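Local coordinates for protein guanosine-3',5'-bis(diphosphate) 3'-pyrophosphohydrolase MESH1 (Drosophila melanogaster, PDB 3NQW) that hydrolyses the starvation alarmone ppGpp to GDP and diphosphate, using manganese as cofactor, and takes part in the fly's response to starvation, at residues C84-D92 against S113-L121; K124-Q132 against D170-L178. All blocks are in the same frame, centred on the assembly; numbering follows the deposited sequence.

Interaction 1 (C84-D92 against S113-L121)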
ATOM      1  N   CYS A  84       2.703  18.227  -4.712  1.00 64.99           N
ATOM      2  CA  CYS A  84       1.673  18.626  -5.649  1.00 67.32           C
ATOM      3  C   CYS A  84       2.247  18.971  -7.018  1.00 68.76           C
ATOM      4  O   CYS A  84       1.608  18.745  -8.047  1.00 70.82           O
ATOM      5  CB  CYS A  84       0.898  19.818  -5.114  1.00 67.73           C
ATOM      6  SG  CYS A  84      -0.570  20.155  -6.092  1.00 70.66           S
ATOM      7  N   GLY A  85       3.452  19.529  -7.028  1.00 69.09           N
ATOM      8  CA  GLY A  85       4.098  19.888  -8.279  1.00 67.41           C
ATOM      9  C   GLY A  85       4.382  18.704  -9.185  1.00 66.25           C
ATOM     10  O   GLY A  85       4.120  18.768 -10.386  1.00 66.86           O
ATOM     11  N   LEU A  86       4.919  17.621  -8.631  1.00 64.53           N
ATOM     12  CA  LEU A  86       5.225  16.445  -9.445  1.00 62.61           C
ATOM     13  C   LEU A  86       3.958  15.697  -9.843  1.00 60.61           C
ATOM     14  O   LEU A  86       3.818  15.273 -10.987  1.00 59.13           O
ATOM     15  CB  LEU A  86       6.161  15.500  -8.690  1.00 62.86           C
ATOM     16  CG  LEU A  86       7.500  16.101  -8.270  1.00 63.66           C
ATOM     17  CD1 LEU A  86       8.238  15.118  -7.381  1.00 64.14           C
ATOM     18  CD2 LEU A  86       8.308  16.449  -9.500  1.00 65.23           C
ATOM     19  N   VAL A  87       3.041  15.538  -8.897  1.00 59.06           N
ATOM     20  CA  VAL A  87       1.809  14.840  -9.185  1.00 58.60           C
ATOM     21  C   VAL A  87       1.087  15.514 -10.327  1.00 58.61           C
ATOM     22  O   VAL A  87       0.324  14.874 -11.043  1.00 57.32           O
ATOM     23  CB  VAL A  87       0.881  14.794  -7.963  1.00 59.93           C
ATOM     24  CG1 VAL A  87      -0.486  14.261  -8.373  1.00 61.14           C
ATOM     25  CG2 VAL A  87       1.484  13.893  -6.882  1.00 59.92           C
ATOM     26  N   ARG A  88       1.320  16.808 -10.506  1.00 60.63           N
ATOM     27  CA  ARG A  88       0.655  17.511 -11.596  1.00 62.09           C
ATOM     28  C   ARG A  88       1.438  17.254 -12.868  1.00 61.19           C
ATOM     29  O   ARG A  88       0.875  17.180 -13.955  1.00 60.90           O
ATOM     30  CB  ARG A  88       0.567  19.020 -11.313  1.00 64.39           C
ATOM     31  CG  ARG A  88      -0.056  19.832 -12.457  1.00 66.37           C
ATOM     32  CD  ARG A  88      -0.113  21.316 -12.131  1.00 67.20           C
ATOM     33  NE  ARG A  88       1.149  21.817 -11.603  1.00 70.84           N
ATOM     34  CZ  ARG A  88       1.287  22.982 -10.970  1.00 73.81           C
ATOM     35  NH1 ARG A  88       0.242  23.775 -10.785  1.00 74.12           N
ATOM     36  NH2 ARG A  88       2.471  23.351 -10.494  1.00 75.14           N
ATOM     37  N   GLU A  89       2.744  17.100 -12.723  1.00 61.35           N
ATOM     38  CA  GLU A  89       3.588  16.854 -13.873  1.00 61.60           C
ATOM     39  C   GLU A  89       3.343  15.503 -14.516  1.00 61.56           C
ATOM     40  O   GLU A  89       3.768  15.278 -15.642  1.00 63.80           O
ATOM     41  CB  GLU A  89       5.048  16.964 -13.470  1.00 60.58           C
ATOM     42  CG  GLU A  89       5.367  18.285 -12.831  1.00 60.08           C
ATOM     43  CD  GLU A  89       6.844  18.552 -12.793  1.00 60.86           C
ATOM     44  OE1 GLU A  89       7.459  18.579 -13.888  1.00 59.78           O
ATOM     45  OE2 GLU A  89       7.380  18.732 -11.674  1.00 59.65           O
ATOM     46  N   VAL A  90       2.642  14.614 -13.821  1.00 61.10           N
ATOM     47  CA  VAL A  90       2.398  13.282 -14.357  1.00 59.75           C
ATOM     48  C   VAL A  90       0.927  12.912 -14.531  1.00 60.03           C
ATOM     49  O   VAL A  90       0.595  11.748 -14.779  1.00 59.03           O
ATOM     50  CB  VAL A  90       3.105  12.239 -13.485  1.00 58.86           C
ATOM     51  CG1 VAL A  90       4.613  12.402 -13.622  1.00 58.41           C
ATOM     52  CG2 VAL A  90       2.697  12.411 -12.033  1.00 56.08           C
ATOM     53  N   THR A  91       0.060  13.918 -14.420  1.00 61.03           N
ATOM     54  CA  THR A  91      -1.383  13.740 -14.572  1.00 61.89           C
ATOM     55  C   THR A  91      -1.888  14.245 -15.911  1.00 63.45           C
ATOM     56  O   THR A  91      -1.870  15.446 -16.148  1.00 65.19           O
ATOM     57  CB  THR A  91      -2.162  14.528 -13.541  1.00 59.85           C
ATOM     58  OG1 THR A  91      -1.779  14.123 -12.224  1.00 59.84           O
ATOM     59  CG2 THR A  91      -3.651  14.296 -13.754  1.00 61.71           C
ATOM     60  N   ASP A  92      -2.357  13.355 -16.778  1.00 65.48           N
ATOM     61  CA  ASP A  92      -2.859  13.805 -18.072  1.00 66.48           C
ATOM     62  C   ASP A  92      -4.205  14.495 -17.925  1.00 68.02           C
ATOM     63  O   ASP A  92      -5.079  14.021 -17.201  1.00 70.17           O
ATOM     64  CB  ASP A  92      -3.029  12.636 -19.029  1.00 64.36           C
ATOM     65  CG  ASP A  92      -1.750  11.878 -19.249  1.00 63.81           C
ATOM     66  OD1 ASP A  92      -0.665  12.380 -18.865  1.00 61.67           O
ATOM     67  OD2 ASP A  92      -1.838  10.774 -19.821  1.00 63.32           O
ATOM     68  N   SER A 113      10.325  17.352 -15.731  1.00 65.58           N
ATOM     69  CA  SER A 113      11.460  17.547 -14.836  1.00 64.59           C
ATOM     70  C   SER A 113      12.146  16.216 -14.493  1.00 66.12           C
ATOM     71  O   SER A 113      11.510  15.161 -14.513  1.00 66.38           O
ATOM     72  CB  SER A 113      10.986  18.235 -13.561  1.00 62.41           C
ATOM     73  OG  SER A 113       9.860  17.566 -13.031  1.00 61.35           O
ATOM     74  N   CYS A 114      13.440  16.259 -14.174  1.00 66.12           N
ATOM     75  CA  CYS A 114      14.185  15.038 -13.842  1.00 64.96           C
ATOM     76  C   CYS A 114      13.382  14.124 -12.939  1.00 64.32           C
ATOM     77  O   CYS A 114      13.296  12.920 -13.180  1.00 64.47           O
ATOM     78  CB  CYS A 114      15.499  15.374 -13.135  1.00 65.93           C
ATOM     79  SG  CYS A 114      16.461  13.905 -12.659  1.00 66.34           S
ATOM     80  N   ARG A 115      12.803  14.713 -11.896  1.00 63.30           N
ATOM     81  CA  ARG A 115      12.016  13.978 -10.912  1.00 61.69           C
ATOM     82  C   ARG A 115      10.729  13.403 -11.499  1.00 61.51           C
ATOM     83  O   ARG A 115      10.371  12.255 -11.220  1.00 61.24           O
ATOM     84  CB  ARG A 115      11.673  14.892  -9.732  1.00 60.67           C
ATOM     85  CG  ARG A 115      12.868  15.586  -9.097  1.00 60.34           C
ATOM     86  CD  ARG A 115      12.403  16.606  -8.060  1.00 62.90           C
ATOM     87  NE  ARG A 115      11.968  15.993  -6.803  1.00 65.15           N
ATOM     88  CZ  ARG A 115      11.153  16.572  -5.921  1.00 66.03           C
ATOM     89  NH1 ARG A 115      10.819  15.939  -4.797  1.00 63.81           N
ATOM     90  NH2 ARG A 115      10.649  17.776  -6.174  1.00 66.14           N
ATOM     91  N   ALA A 116      10.036  14.203 -12.308  1.00 60.25           N
ATOM     92  CA  ALA A 116       8.785  13.766 -12.931  1.00 59.63           C
ATOM     93  C   ALA A 116       9.042  12.724 -14.016  1.00 57.52           C
ATOM     94  O   ALA A 116       8.177  11.904 -14.313  1.00 56.80           O
ATOM     95  CB  ALA A 116       8.022  14.970 -13.520  1.00 60.06           C
ATOM     96  N   LYS A 117      10.222  12.754 -14.619  1.00 56.10           N
ATOM     97  CA  LYS A 117      10.520  11.766 -15.643  1.00 55.01           C
ATOM     98  C   LYS A 117      10.662  10.415 -14.954  1.00 55.08           C
ATOM     99  O   LYS A 117      10.225   9.394 -15.483  1.00 55.29           O
ATOM    100  CB  LYS A 117      11.820  12.096 -16.388  1.00 54.29           C
ATOM    101  CG  LYS A 117      11.814  13.356 -17.268  1.00 53.31           C
ATOM    102  CD  LYS A 117      13.084  13.376 -18.125  1.00 53.01           C
ATOM    103  CE  LYS A 117      13.482  14.763 -18.630  1.00 51.97           C
ATOM    104  NZ  LYS A 117      14.917  14.787 -19.096  1.00 46.89           N
ATOM    105  N   LEU A 118      11.272  10.411 -13.767  1.00 54.68           N
ATOM    106  CA  LEU A 118      11.473   9.170 -13.007  1.00 51.23           C
ATOM    107  C   LEU A 118      10.176   8.433 -12.801  1.00 50.38           C
ATOM    108  O   LEU A 118      10.115   7.227 -13.021  1.00 51.76           O
ATOM    109  CB  LEU A 118      12.082   9.460 -11.642  1.00 47.89           C
ATOM    110  CG  LEU A 118      13.550   9.864 -11.616  1.00 45.37           C
ATOM    111  CD1 LEU A 118      13.974   9.967 -10.174  1.00 44.98           C
ATOM    112  CD2 LEU A 118      14.391   8.844 -12.347  1.00 41.39           C
ATOM    113  N   ILE A 119       9.151   9.159 -12.355  1.00 50.23           N
ATOM    114  CA  ILE A 119       7.832   8.569 -12.141  1.00 50.91           C
ATOM    115  C   ILE A 119       7.278   8.074 -13.475  1.00 51.99           C
ATOM    116  O   ILE A 119       6.839   6.935 -13.592  1.00 53.11           O
ATOM    117  CB  ILE A 119       6.793   9.581 -11.550  1.00 49.44           C
ATOM    118  CG1 ILE A 119       7.164   9.988 -10.119  1.00 49.98           C
ATOM    119  CG2 ILE A 119       5.400   8.948 -11.561  1.00 44.94           C
ATOM    120  CD1 ILE A 119       7.710  11.410  -9.974  1.00 50.85           C
ATOM    121  N   LYS A 120       7.309   8.927 -14.488  1.00 51.57           N
ATOM    122  CA  LYS A 120       6.782   8.545 -15.776  1.00 51.23           C
ATOM    123  C   LYS A 120       7.394   7.273 -16.315  1.00 50.12           C
ATOM    124  O   LYS A 120       6.690   6.452 -16.895  1.00 51.09           O
ATOM    125  CB  LYS A 120       6.973   9.684 -16.759  1.00 52.02           C
ATOM    126  CG  LYS A 120       6.150  10.902 -16.434  1.00 51.70           C
ATOM    127  CD  LYS A 120       6.249  11.860 -17.591  1.00 51.13           C
ATOM    128  CE  LYS A 120       5.342  13.039 -17.451  1.00 48.35           C
ATOM    129  NZ  LYS A 120       5.274  13.607 -18.799  1.00 50.42           N
ATOM    130  N   LEU A 121       8.703   7.122 -16.131  1.00 50.19           N
ATOM    131  CA  LEU A 121       9.432   5.924 -16.577  1.00 51.45           C
ATOM    132  C   LEU A 121       8.961   4.686 -15.801  1.00 51.47           C
ATOM    133  O   LEU A 121       8.535   3.701 -16.398  1.00 51.35           O
ATOM    134  CB  LEU A 121      10.948   6.107 -16.373  1.00 50.85           C
ATOM    135  CG  LEU A 121      11.693   7.075 -17.300  1.00 51.47           C
ATOM    136  CD1 LEU A 121      13.153   7.171 -16.884  1.00 51.09           C
ATOM    137  CD2 LEU A 121      11.582   6.594 -18.730  1.00 49.32           C
TER
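Leu86 lies against the opening turn of helix 114-133, where Arg115 and Ala116 receive its two methyl groups. CD1 sits over the centre of one face of the Arg115 guanidinium, 3.6 Å from Arg115 CZ, so an apolar methyl rests on the planar cation without competing for its N-H groups. The arginine chain bends at chi3 (76°) to lay that group across the leucine, while its NH1 makes a salt bridge with Asp52.

One turn on, Glu89 brings its CB to 3.6 Å from Ala116 CB, the small alanine letting the helices approach. Its OE1 accepts a 2.7 Å hydrogen bond from Ser113 OG on the syn side, 33° out of the carboxylate plane. Ser113 is the N-cap residue: the same OG weakly accepts from Ala116 N, so one hydroxyl both caps the helix and engages the carboxylate.

Val90, next along the chain, turns CG1 into the interface, 3.5 Å from Lys120 CG and 4.1 Å from Ile119 CG2. Lys120 lends its aliphatic chain here, and its NZ hydrogen-bonds to Ser112 OG.

The contact joins two helices of the HD domain, their segments crossing at -51° with axes 9.3 Å apart, and Ile119 lies against His62, a manganese-binding residue. Beyond them, Val87 and Thr91 pack on Val65 of helix 64-67, Cys84 meets helix 72-79, and Lys120 and Leu121 rest on Leu158 of helix 141-158.

Interaction 2 (K124-Q132 against D170-L178)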
ATOM      1  N   LYS A 124       5.552   3.530 -16.565  1.00 54.98           N
ATOM      2  CA  LYS A 124       5.560   2.751 -17.788  1.00 57.56           C
ATOM      3  C   LYS A 124       6.102   1.353 -17.504  1.00 58.29           C
ATOM      4  O   LYS A 124       5.433   0.363 -17.793  1.00 59.98           O
ATOM      5  CB  LYS A 124       6.408   3.429 -18.866  1.00 58.56           C
ATOM      6  CG  LYS A 124       5.819   4.738 -19.395  1.00 62.04           C
ATOM      7  CD  LYS A 124       4.446   4.551 -20.046  1.00 63.08           C
ATOM      8  CE  LYS A 124       3.891   5.897 -20.477  1.00 63.72           C
ATOM      9  NZ  LYS A 124       3.888   6.839 -19.304  1.00 65.27           N
ATOM     10  N   LEU A 125       7.295   1.265 -16.923  1.00 57.93           N
ATOM     11  CA  LEU A 125       7.876  -0.040 -16.628  1.00 57.33           C
ATOM     12  C   LEU A 125       6.859  -0.981 -15.996  1.00 57.43           C
ATOM     13  O   LEU A 125       6.623  -2.074 -16.511  1.00 57.38           O
ATOM     14  CB  LEU A 125       9.086   0.097 -15.706  1.00 55.81           C
ATOM     15  CG  LEU A 125       9.862  -1.190 -15.391  1.00 54.90           C
ATOM     16  CD1 LEU A 125      10.208  -1.957 -16.653  1.00 54.43           C
ATOM     17  CD2 LEU A 125      11.133  -0.807 -14.634  1.00 56.44           C
ATOM     18  N   ASP A 126       6.249  -0.554 -14.893  1.00 57.15           N
ATOM     19  CA  ASP A 126       5.265  -1.386 -14.216  1.00 57.92           C
ATOM     20  C   ASP A 126       4.158  -1.852 -15.163  1.00 58.35           C
ATOM     21  O   ASP A 126       3.935  -3.050 -15.330  1.00 58.72           O
ATOM     22  CB  ASP A 126       4.639  -0.649 -13.027  1.00 57.73           C
ATOM     23  CG  ASP A 126       3.580  -1.484 -12.324  1.00 59.47           C
ATOM     24  OD1 ASP A 126       3.920  -2.557 -11.776  1.00 57.95           O
ATOM     25  OD2 ASP A 126       2.400  -1.072 -12.325  1.00 60.68           O
ATOM     26  N   ASN A 127       3.463  -0.911 -15.786  1.00 59.60           N
ATOM     27  CA  ASN A 127       2.389  -1.274 -16.697  1.00 59.67           C
ATOM     28  C   ASN A 127       2.851  -2.281 -17.733  1.00 58.45           C
ATOM     29  O   ASN A 127       2.216  -3.311 -17.921  1.00 57.35           O
ATOM     30  CB  ASN A 127       1.839  -0.029 -17.390  1.00 62.33           C
ATOM     31  CG  ASN A 127       1.051   0.854 -16.456  1.00 65.64           C
ATOM     32  OD1 ASN A 127       1.064   2.082 -16.585  1.00 68.33           O
ATOM     33  ND2 ASN A 127       0.344   0.238 -15.509  1.00 67.72           N
ATOM     34  N   LEU A 128       3.963  -1.986 -18.397  1.00 58.08           N
ATOM     35  CA  LEU A 128       4.479  -2.890 -19.412  1.00 58.41           C
ATOM     36  C   LEU A 128       4.655  -4.290 -18.861  1.00 57.92           C
ATOM     37  O   LEU A 128       4.177  -5.261 -19.443  1.00 57.01           O
ATOM     38  CB  LEU A 128       5.809  -2.387 -19.953  1.00 60.11           C
ATOM     39  CG  LEU A 128       5.689  -1.205 -20.915  1.00 60.04           C
ATOM     40  CD1 LEU A 128       7.032  -0.957 -21.568  1.00 60.75           C
ATOM     41  CD2 LEU A 128       4.644  -1.504 -21.978  1.00 61.17           C
ATOM     42  N   ARG A 129       5.352  -4.383 -17.738  1.00 58.08           N
ATOM     43  CA  ARG A 129       5.568  -5.659 -17.097  1.00 58.54           C
ATOM     44  C   ARG A 129       4.268  -6.434 -17.008  1.00 60.46           C
ATOM     45  O   ARG A 129       4.254  -7.654 -17.150  1.00 62.77           O
ATOM     46  CB  ARG A 129       6.144  -5.440 -15.711  1.00 54.85           C
ATOM     47  CG  ARG A 129       7.599  -5.059 -15.751  1.00 51.43           C
ATOM     48  CD  ARG A 129       8.052  -4.636 -14.393  1.00 49.28           C
ATOM     49  NE  ARG A 129       9.493  -4.701 -14.251  1.00 50.00           N
ATOM     50  CZ  ARG A 129      10.150  -4.147 -13.243  1.00 51.41           C
ATOM     51  NH1 ARG A 129       9.478  -3.486 -12.305  1.00 51.08           N
ATOM     52  NH2 ARG A 129      11.466  -4.268 -13.167  1.00 50.78           N
ATOM     53  N   ASP A 130       3.173  -5.723 -16.781  1.00 63.07           N
ATOM     54  CA  ASP A 130       1.861  -6.349 -16.673  1.00 67.13           C
ATOM     55  C   ASP A 130       1.234  -6.734 -18.009  1.00 68.90           C
ATOM     56  O   ASP A 130       0.360  -7.594 -18.050  1.00 70.09           O
ATOM     57  CB  ASP A 130       0.899  -5.418 -15.931  1.00 68.42           C
ATOM     58  CG  ASP A 130       0.791  -5.743 -14.468  1.00 70.04           C
ATOM     59  OD1 ASP A 130       1.831  -5.741 -13.769  1.00 71.57           O
ATOM     60  OD2 ASP A 130      -0.344  -6.003 -14.015  1.00 71.66           O
ATOM     61  N   LEU A 131       1.682  -6.102 -19.091  1.00 70.44           N
ATOM     62  CA  LEU A 131       1.134  -6.371 -20.419  1.00 71.51           C
ATOM     63  C   LEU A 131       1.729  -7.604 -21.099  1.00 72.34           C
ATOM     64  O   LEU A 131       1.181  -8.115 -22.079  1.00 72.97           O
ATOM     65  CB  LEU A 131       1.336  -5.151 -21.314  1.00 71.44           C
ATOM     66  CG  LEU A 131       0.095  -4.676 -22.063  1.00 69.63           C
ATOM     67  CD1 LEU A 131      -0.937  -4.197 -21.069  1.00 69.73           C
ATOM     68  CD2 LEU A 131       0.479  -3.567 -23.016  1.00 70.36           C
ATOM     69  N   GLN A 132       2.852  -8.078 -20.577  1.00 74.13           N
ATOM     70  CA  GLN A 132       3.507  -9.251 -21.133  1.00 76.46           C
ATOM     71  C   GLN A 132       2.805 -10.503 -20.601  1.00 79.14           C
ATOM     72  O   GLN A 132       2.453 -11.403 -21.359  1.00 79.45           O
ATOM     73  CB  GLN A 132       4.993  -9.256 -20.739  1.00 74.09           C
ATOM     74  CG  GLN A 132       5.730  -7.956 -21.065  1.00 70.58           C
ATOM     75  CD  GLN A 132       7.231  -8.018 -20.815  1.00 68.77           C
ATOM     76  OE1 GLN A 132       8.013  -8.455 -21.667  1.00 67.98           O
ATOM     77  NE2 GLN A 132       7.638  -7.588 -19.634  1.00 66.51           N
ATOM     78  N   ASP A 170      14.201  -1.131 -21.866  1.00 62.57           N
ATOM     79  CA  ASP A 170      14.738  -1.703 -23.087  1.00 67.60           C
ATOM     80  C   ASP A 170      14.643  -3.214 -23.102  1.00 69.33           C
ATOM     81  O   ASP A 170      14.483  -3.826 -24.160  1.00 68.07           O
ATOM     82  CB  ASP A 170      16.192  -1.288 -23.254  1.00 69.89           C
ATOM     83  CG  ASP A 170      16.327   0.163 -23.623  1.00 72.68           C
ATOM     84  OD1 ASP A 170      17.214   0.843 -23.052  1.00 73.37           O
ATOM     85  OD2 ASP A 170      15.542   0.619 -24.495  1.00 74.77           O
ATOM     86  N   GLU A 171      14.769  -3.814 -21.927  1.00 70.79           N
ATOM     87  CA  GLU A 171      14.677  -5.253 -21.814  1.00 72.48           C
ATOM     88  C   GLU A 171      13.319  -5.746 -22.275  1.00 72.48           C
ATOM     89  O   GLU A 171      13.210  -6.808 -22.881  1.00 71.96           O
ATOM     90  CB  GLU A 171      14.937  -5.669 -20.370  1.00 75.48           C
ATOM     91  CG  GLU A 171      16.405  -5.590 -20.023  1.00 79.02           C
ATOM     92  CD  GLU A 171      17.225  -6.552 -20.873  1.00 80.71           C
ATOM     93  OE1 GLU A 171      17.306  -7.749 -20.510  1.00 79.26           O
ATOM     94  OE2 GLU A 171      17.762  -6.115 -21.920  1.00 82.58           O
ATOM     95  N   ILE A 172      12.288  -4.961 -21.981  1.00 73.76           N
ATOM     96  CA  ILE A 172      10.920  -5.289 -22.361  1.00 74.47           C
ATOM     97  C   ILE A 172      10.684  -4.969 -23.841  1.00 75.07           C
ATOM     98  O   ILE A 172       9.869  -5.614 -24.495  1.00 75.91           O
ATOM     99  CB  ILE A 172       9.908  -4.511 -21.473  1.00 74.00           C
ATOM    100  CG1 ILE A 172      10.111  -4.909 -20.004  1.00 75.56           C
ATOM    101  CG2 ILE A 172       8.483  -4.808 -21.903  1.00 74.05           C
ATOM    102  CD1 ILE A 172       9.222  -4.165 -19.017  1.00 76.62           C
ATOM    103  N   PHE A 173      11.420  -3.994 -24.369  1.00 74.75           N
ATOM    104  CA  PHE A 173      11.277  -3.596 -25.760  1.00 74.79           C
ATOM    105  C   PHE A 173      12.034  -4.506 -26.729  1.00 76.02           C
ATOM    106  O   PHE A 173      11.547  -4.769 -27.829  1.00 76.57           O
ATOM    107  CB  PHE A 173      11.744  -2.147 -25.961  1.00 74.68           C
ATOM    108  CG  PHE A 173      10.879  -1.107 -25.278  1.00 72.78           C
ATOM    109  CD1 PHE A 173       9.489  -1.166 -25.348  1.00 71.72           C
ATOM    110  CD2 PHE A 173      11.466  -0.033 -24.620  1.00 71.40           C
ATOM    111  CE1 PHE A 173       8.700  -0.169 -24.775  1.00 71.02           C
ATOM    112  CE2 PHE A 173      10.688   0.963 -24.049  1.00 71.17           C
ATOM    113  CZ  PHE A 173       9.304   0.894 -24.128  1.00 70.89           C
ATOM    114  N   ARG A 174      13.219  -4.982 -26.348  1.00 76.97           N
ATOM    115  CA  ARG A 174      13.975  -5.859 -27.247  1.00 76.53           C
ATOM    116  C   ARG A 174      13.461  -7.294 -27.225  1.00 76.51           C
ATOM    117  O   ARG A 174      13.586  -8.001 -28.223  1.00 76.68           O
ATOM    118  CB  ARG A 174      15.477  -5.822 -26.929  1.00 75.96           C
ATOM    119  CG  ARG A 174      15.843  -6.240 -25.530  1.00 78.42           C
ATOM    120  CD  ARG A 174      17.341  -6.067 -25.300  1.00 80.70           C
ATOM    121  NE  ARG A 174      17.835  -4.773 -25.809  1.00 80.91           N
ATOM    122  CZ  ARG A 174      18.624  -3.944 -25.126  1.00 80.15           C
ATOM    123  NH1 ARG A 174      19.006  -4.265 -23.900  1.00 80.47           N
ATOM    124  NH2 ARG A 174      19.038  -2.804 -25.668  1.00 76.94           N
ATOM    125  N   GLN A 175      12.888  -7.717 -26.095  1.00 78.27           N
ATOM    126  CA  GLN A 175      12.321  -9.064 -25.957  1.00 78.65           C
ATOM    127  C   GLN A 175      11.125  -9.173 -26.885  1.00 78.67           C
ATOM    128  O   GLN A 175      10.868 -10.224 -27.472  1.00 78.72           O
ATOM    129  CB  GLN A 175      11.821  -9.324 -24.533  1.00 79.55           C
ATOM    130  CG  GLN A 175      12.865  -9.750 -23.508  1.00 80.75           C
ATOM    131  CD  GLN A 175      12.213 -10.261 -22.217  1.00 81.14           C
ATOM    132  OE1 GLN A 175      11.586  -9.493 -21.472  1.00 79.64           O
ATOM    133  NE2 GLN A 175      12.351 -11.566 -21.956  1.00 79.45           N
ATOM    134  N   ARG A 176      10.381  -8.077 -26.990  1.00 78.62           N
ATOM    135  CA  ARG A 176       9.212  -8.033 -27.848  1.00 79.18           C
ATOM    136  C   ARG A 176       9.658  -7.946 -29.301  1.00 78.85           C
ATOM    137  O   ARG A 176       9.227  -8.733 -30.135  1.00 78.80           O
ATOM    138  CB  ARG A 176       8.337  -6.828 -27.489  1.00 80.68           C
ATOM    139  CG  ARG A 176       7.557  -6.994 -26.192  1.00 82.04           C
ATOM    140  CD  ARG A 176       6.305  -7.837 -26.394  1.00 83.85           C
ATOM    141  NE  ARG A 176       5.968  -8.604 -25.194  1.00 85.76           N
ATOM    142  CZ  ARG A 176       4.839  -9.284 -25.041  1.00 86.63           C
ATOM    143  NH1 ARG A 176       3.931  -9.289 -26.012  1.00 87.36           N
ATOM    144  NH2 ARG A 176       4.627  -9.964 -23.921  1.00 86.40           N
ATOM    145  N   GLY A 177      10.529  -6.994 -29.608  1.00 78.07           N
ATOM    146  CA  GLY A 177      10.987  -6.867 -30.974  1.00 79.89           C
ATOM    147  C   GLY A 177      10.836  -5.467 -31.517  1.00 81.02           C
ATOM    148  O   GLY A 177      10.587  -5.268 -32.706  1.00 82.19           O
ATOM    149  N   LEU A 178      10.985  -4.490 -30.633  1.00 80.86           N
ATOM    150  CA  LEU A 178      10.880  -3.078 -31.003  1.00 79.12           C
ATOM    151  C   LEU A 178      12.237  -2.399 -30.888  1.00 77.92           C
ATOM    152  O   LEU A 178      12.417  -1.268 -31.339  1.00 77.11           O
ATOM    153  CB  LEU A 178       9.878  -2.356 -30.089  1.00 79.05           C
ATOM    154  CG  LEU A 178       8.399  -2.266 -30.477  1.00 78.38           C
ATOM    155  CD1 LEU A 178       7.845  -3.637 -30.831  1.00 78.83           C
ATOM    156  CD2 LEU A 178       7.634  -1.651 -29.325  1.00 77.44           C
TER
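Ile172 pushes its side chain between Leu125, Leu128, Arg129 and Gln132. With CG1 beside the backbone N and chi2 extended (177°), the chain reaches forward until CD1 lies 3.4 Å from Leu125 CD1 and 3.8 Å from Arg129 CG. The second branch, CG2, meets the amide of Gln132, 3.6 Å from its CD; a beta-branched residue can thus serve both halves of the pocket. Leu125 has CG anti to its own backbone N (chi1 -176°), and its CG lies over the centre of one face of the Arg129 guanidinium, whose NH2 forms a salt bridge with Glu47.

This is knobs-into-holes packing, with Ile172 as the knob and Leu125, Leu128, Arg129 and Gln132, spaced i, i+3, i+4 and i+7 on helix 114-133, as the hole. It joins the last helix, 163-176, to helix 114-133 of the all-helical HD fold, at a 33° angle between the helix segments and 10.6 Å between their axes.

Alongside, Leu128 points its CD1 at the Phe173 ring, 3.7 Å from CE1, the two side chains crossing at about a right angle. Toward the surface, Arg176 bends at chi2 and chi3 to bring its guanidinium obliquely against Gln132, NH2 lying 3.3 Å from Gln132 CB. Gly177, with positive phi, ends the helix, and its N and that of Leu178 reach Phe173 O from opposite faces of the carbonyl plane.

In the fold
Helix 114-133 serves both contacts: its first half meets helix 81-89 in interaction 1, its second half meets helix 163-176 in interaction 2, and the two centres lie about 21 Å apart on opposite sides of the chain's centre. Between the two parts of the helix sits Asp123, which with His36 and Asp63 binds manganese. Ile119 of interaction 1 comes nearer the site, its side chain about 4 Å from that of His62 and about 7 Å from the metal, whereas the Leu125 side chain of interaction 2 stays about 10 Å from it. Interaction 1 also adjoins Glu66, an inferred nucleophile, which Thr91 and Asp92 touch.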